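Local coordinates for protein aldehyde dehydrogenase (PDB 4H7N) that probably oxidises aldehydes to carboxylic acids with NAD+ as the electron acceptor, at residues R52-T55 with L56-K60; P166-V169 with A170-M174. All blocks are in the same frame, centred on the assembly; numbering follows the deposited sequence.

Overall arrangement
Both contacts are local, each lying within a continuous run of chain, and neither encloses a long loop. Interaction 1 comes first, spanning two turns inside helix 48-64. The chain runs through helices 67-78 and 82-106, strands 109-112 and 118-134, helices 139-144 and 147-153 and strand 156-161 to interaction 2, where the following loop turns into helix 169-176. The two stand in series and do not cross; interaction 1 packs on helix 147-153, interaction 2 on helix 139-144. Their centres are about 17 Å apart, yet the Trp59 indole packs on helix 169-176, its NE1 making a weak hydrogen bond to Leu172 O. Helix 48-64 is thereby joined to the middle and C-terminal end of helix 169-176.

Interaction 1. Residues R52-T55 with L56-K60; sequences RITT and LQQWK
Successive turns of helix 48-64 are joined by four i to i+4 backbone hydrogen bonds, given by Leu56, Gln57, Gln58 and Trp59 to the carbonyls of Arg52, Ile53, Thr54 and Thr55. The straightest is Gln57 N to Ile53 O, 2.9 Å with an angle of 169° at the hydrogen. On the packed side, Leu56 lays its CD2 branch 3.2 Å from Arg52 O and rests on Ile148, while the indole of Trp59 is directed by a CG anti to the backbone N (chi1 -173°) onto helices 147-153 and 169-176. Arg52 leads away to the carbonyls of Leu152 and Trp44. The solvent side, with Thr54 and Gln58, is looser: the Gln58 amide crosses Thr54, NE2 3.8 Å from its CG2. A water gives a 2.8 Å hydrogen bond to Gln58 OE1 and spans to Thr55 OG1 at 3.2 Å; Thr55 itself packs on the loop residues Val179 and Leu182, its hydroxyl also bonding Gly51 O. On the flank facing helix 82-106, where Ile53 and Gln57 both touch Cys99, Gln57 bends at chi2 (-72°) and offers OE1 to Lys60 NZ at 3.2 Å, the donor lying in the carbonyl plane on a lone pair; its NE2 bonds Asp96, which also forms a salt bridge with Lys60. With an alanine at Gln57, Lys60 NZ would probably lose its amide acceptor and Asp96 OD1 one of its donors, weakening a link to helix 82-106. The i to i+4 bonds are those of a regular alpha-helix; buried Leu56 and Trp59 with exposed Thr54 and Gln58 make it amphipathic, here in the aldehyde dehydrogenase fold.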
loop_
_atom_site.group_PDB
_atom_site.type_symbol
_atom_site.label_atom_id
_atom_site.label_comp_id
_atom_site.label_asym_id
_atom_site.label_seq_id
_atom_site.Cartn_x
_atom_site.Cartn_y
_atom_site.Cartn_z
ATOM N N ARG A 52 11.773 6.266 -22.394
ATOM C CA ARG A 52 11.381 7.227 -21.364
ATOM C C ARG A 52 12.599 7.852 -20.727
ATOM O O ARG A 52 12.587 9.061 -20.460
ATOM C CB ARG A 52 10.428 6.649 -20.299
ATOM C CG ARG A 52 9.086 6.294 -20.896
ATOM C CD ARG A 52 8.046 5.866 -19.896
ATOM N NE ARG A 52 8.362 4.620 -19.169
ATOM C CZ ARG A 52 8.020 3.394 -19.541
ATOM N NH1 ARG A 52 7.332 3.175 -20.644
ATOM N NH2 ARG A 52 8.346 2.370 -18.753
ATOM N N ILE A 53 13.632 7.040 -20.502
ATOM C CA ILE A 53 14.946 7.506 -20.031
ATOM C C ILE A 53 15.511 8.524 -20.995
ATOM O O ILE A 53 15.938 9.589 -20.574
ATOM C CB ILE A 53 15.939 6.335 -19.806
ATOM C CG1 ILE A 53 15.459 5.474 -18.635
ATOM C CG2 ILE A 53 17.344 6.846 -19.461
ATOM C CD1 ILE A 53 16.176 4.131 -18.509
ATOM N N THR A 54 15.526 8.231 -22.284
ATOM C CA THR A 54 16.073 9.217 -23.236
ATOM C C THR A 54 15.375 10.575 -23.082
ATOM O O THR A 54 16.008 11.601 -23.024
ATOM C CB THR A 54 15.966 8.682 -24.662
ATOM O OG1 THR A 54 16.781 7.517 -24.737
ATOM C CG2 THR A 54 16.433 9.713 -25.736
ATOM N N THR A 55 14.054 10.533 -22.990
ATOM C CA THR A 55 13.234 11.705 -22.867
ATOM C C THR A 55 13.529 12.480 -21.591
ATOM O O THR A 55 13.684 13.676 -21.634
ATOM C CB THR A 55 11.752 11.272 -22.881
ATOM O OG1 THR A 55 11.469 10.654 -24.129
ATOM C CG2 THR A 55 10.847 12.407 -22.755
ATOM N N LEU A 56 13.625 11.794 -20.454
ATOM C CA LEU A 56 13.921 12.460 -19.191
ATOM C C LEU A 56 15.297 13.111 -19.263
ATOM O O LEU A 56 15.490 14.239 -18.781
ATOM C CB LEU A 56 13.850 11.465 -18.003
ATOM C CG LEU A 56 12.511 11.372 -17.276
ATOM C CD1 LEU A 56 12.105 12.684 -16.639
ATOM C CD2 LEU A 56 11.363 10.985 -18.160
ATOM N N GLN A 57 16.264 12.429 -19.874
ATOM C CA GLN A 57 17.586 13.043 -20.036
ATOM C C GLN A 57 17.539 14.278 -20.955
ATOM O O GLN A 57 18.302 15.225 -20.743
ATOM C CB GLN A 57 18.636 12.016 -20.534
ATOM C CG GLN A 57 18.932 10.956 -19.451
ATOM C CD GLN A 57 19.756 11.493 -18.265
ATOM O OE1 GLN A 57 20.652 12.301 -18.422
ATOM N NE2 GLN A 57 19.463 11.016 -17.084
ATOM N N GLN A 58 16.702 14.249 -21.991
ATOM C CA GLN A 58 16.502 15.439 -22.848
ATOM C C GLN A 58 15.924 16.586 -22.022
ATOM O O GLN A 58 16.330 17.731 -22.204
ATOM C CB GLN A 58 15.548 15.182 -24.035
ATOM C CG GLN A 58 16.200 14.665 -25.276
ATOM C CD GLN A 58 15.303 13.809 -26.186
ATOM O OE1 GLN A 58 14.079 13.708 -26.019
ATOM N NE2 GLN A 58 15.946 13.185 -27.191
ATOM N N TRP A 59 14.967 16.265 -21.143
ATOM C CA TRP A 59 14.366 17.258 -20.238
ATOM C C TRP A 59 15.434 17.804 -19.289
ATOM O O TRP A 59 15.578 19.034 -19.142
ATOM C CB TRP A 59 13.153 16.669 -19.482
ATOM C CG TRP A 59 12.396 17.666 -18.682
ATOM C CD1 TRP A 59 12.061 18.931 -19.067
ATOM C CD2 TRP A 59 11.873 17.502 -17.383
ATOM N NE1 TRP A 59 11.355 19.538 -18.109
ATOM C CE2 TRP A 59 11.244 18.712 -17.040
ATOM C CE3 TRP A 59 11.866 16.447 -16.464
ATOM C CZ2 TRP A 59 10.628 18.911 -15.832
ATOM C CZ3 TRP A 59 11.261 16.643 -15.263
ATOM C CH2 TRP A 59 10.655 17.878 -14.944
ATOM N N LYS A 60 16.254 16.919 -18.729
ATOM C CA LYS A 60 17.345 17.345 -17.879
ATOM C C LYS A 60 18.315 18.301 -18.620
ATOM O O LYS A 60 18.730 19.340 -18.090
ATOM C CB LYS A 60 18.139 16.151 -17.339
ATOM C CG LYS A 60 19.112 16.554 -16.254
ATOM C CD LYS A 60 19.948 15.397 -15.709
ATOM C CE LYS A 60 21.315 15.420 -16.330
ATOM N NZ LYS A 60 22.031 14.134 -16.248
HETATM O O HOH W 1 11.566 12.568 -26.713
#

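Interaction 2. Residues P166-V169 with A170-M174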
loop_
_atom_site.group_PDB
_atom_site.type_symbol
_atom_site.label_atom_id
_atom_site.label_comp_id
_atom_site.label_asym_id
_atom_site.label_seq_id
_atom_site.Cartn_x
_atom_site.Cartn_y
_atom_site.Cartn_z
ATOM N N PRO A 166 5.085 28.462 -5.811
ATOM C CA PRO A 166 4.759 27.865 -7.095
ATOM C C PRO A 166 5.643 28.343 -8.241
ATOM O O PRO A 166 5.521 27.849 -9.356
ATOM C CB PRO A 166 3.322 28.346 -7.313
ATOM C CG PRO A 166 3.406 29.747 -6.784
ATOM C CD PRO A 166 4.355 29.717 -5.600
ATOM N N ARG A 167 6.507 29.307 -8.001
ATOM C CA ARG A 167 7.178 29.997 -9.133
ATOM C C ARG A 167 8.203 29.139 -9.880
ATOM O O ARG A 167 8.434 29.349 -11.067
ATOM C CB ARG A 167 7.876 31.260 -8.671
ATOM C CG ARG A 167 7.025 32.211 -7.861
ATOM C CD ARG A 167 7.937 33.314 -7.377
ATOM N NE ARG A 167 7.291 34.222 -6.456
ATOM C CZ ARG A 167 6.934 33.937 -5.197
ATOM N NH1 ARG A 167 7.071 32.729 -4.681
ATOM N NH2 ARG A 167 6.444 34.891 -4.432
ATOM N N PHE A 168 8.736 28.109 -9.211
ATOM C CA PHE A 168 9.767 27.249 -9.809
ATOM C C PHE A 168 9.237 26.465 -10.986
ATOM O O PHE A 168 10.020 25.995 -11.783
ATOM C CB PHE A 168 10.347 26.285 -8.789
ATOM C CG PHE A 168 9.397 25.180 -8.409
ATOM C CD1 PHE A 168 8.407 25.382 -7.471
ATOM C CD2 PHE A 168 9.491 23.941 -9.016
ATOM C CE1 PHE A 168 7.542 24.362 -7.126
ATOM C CE2 PHE A 168 8.619 22.903 -8.679
ATOM C CZ PHE A 168 7.652 23.114 -7.722
ATOM N N VAL A 169 7.920 26.324 -11.086
ATOM C CA VAL A 169 7.277 25.626 -12.171
ATOM C C VAL A 169 7.536 26.291 -13.545
ATOM O O VAL A 169 7.767 25.595 -14.556
ATOM C CB VAL A 169 5.758 25.454 -11.892
ATOM C CG1 VAL A 169 5.056 24.870 -13.091
ATOM C CG2 VAL A 169 5.556 24.463 -10.741
ATOM N N ALA A 170 7.573 27.606 -13.594
ATOM C CA ALA A 170 7.624 28.297 -14.906
ATOM C C ALA A 170 8.884 27.875 -15.696
ATOM O O ALA A 170 8.782 27.492 -16.835
ATOM C CB ALA A 170 7.554 29.807 -14.736
ATOM N N PRO A 171 10.059 27.850 -15.069
ATOM C CA PRO A 171 11.212 27.372 -15.856
ATOM C C PRO A 171 11.182 25.853 -16.158
ATOM O O PRO A 171 11.585 25.448 -17.253
ATOM C CB PRO A 171 12.418 27.831 -15.050
ATOM C CG PRO A 171 11.913 28.082 -13.685
ATOM C CD PRO A 171 10.474 28.523 -13.834
ATOM N N LEU A 172 10.626 25.029 -15.268
ATOM C CA LEU A 172 10.493 23.622 -15.573
ATOM C C LEU A 172 9.617 23.414 -16.810
ATOM O O LEU A 172 9.941 22.595 -17.687
ATOM C CB LEU A 172 9.891 22.841 -14.418
ATOM C CG LEU A 172 10.751 22.679 -13.173
ATOM C CD1 LEU A 172 10.070 21.747 -12.179
ATOM C CD2 LEU A 172 12.165 22.139 -13.505
ATOM N N LEU A 173 8.500 24.143 -16.843
ATOM C CA LEU A 173 7.525 24.051 -17.906
ATOM C C LEU A 173 8.123 24.516 -19.235
ATOM O O LEU A 173 7.938 23.900 -20.304
ATOM C CB LEU A 173 6.256 24.823 -17.498
ATOM C CG LEU A 173 5.135 24.967 -18.510
ATOM C CD1 LEU A 173 4.655 23.593 -18.944
ATOM C CD2 LEU A 173 3.994 25.832 -17.976
HETATM N N MSE A 174 8.890 25.580 -19.181
HETATM C CA MSE A 174 9.553 26.055 -20.368
HETATM C C MSE A 174 10.502 24.993 -20.895
HETATM O O MSE A 174 10.638 24.818 -22.109
HETATM C CB MSE A 174 10.263 27.367 -20.046
HETATM C CG MSE A 174 11.304 27.765 -21.075
HETATM SE SE MSE A 174 11.999 29.603 -20.774
HETATM C CE MSE A 174 12.925 29.434 -19.032
#
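The type I beta turn from Pro166 to Val169 runs straight into helix 169-176: the Arg167 carbonyl takes a hydrogen bond from Ala170 N at 3.2 Å, with the donor well above the carbonyl plane, and the Val169 carbonyl takes one from Leu173 N at 2.8 Å, nearly along the C=O axis. Pro171 brings no N-H to this first turn; its ring lies against the Phe168 carbonyl instead, with CD 3.3 Å from Phe168 O. The main side-chain meeting is between Phe168 and Leu172. With CG between the backbone N and the carbonyl carbon (chi1 72°), the Phe168 ring presents its CD2-CE2 edge to Leu172, whose CD1 lies near the ring plane, 3.9 Å from CD2 and 4.0 Å from CE2. Over one face, offset toward the rim, Val169 CG2 stands 3.9 Å above the plane. Phe168 and Leu172 both touch Leu140, whereas Val169 and Leu172 both touch Phe188. Arg167 extends away from the helix to salt bridges with Asp19 and Asp77, and Asp77 also accepts the backbone N-H of Phe168. The chemistry thus divides: apolar contacts of Phe168, Val169 and Leu172 hold the helix start against helix 139-144 and strand 186-188, paired charges secure the turn to helix 67-78 and strand 18-22, and Pro171 CD takes the place of an amide hydrogen, so its nitrogen cannot donate to a preceding carbonyl.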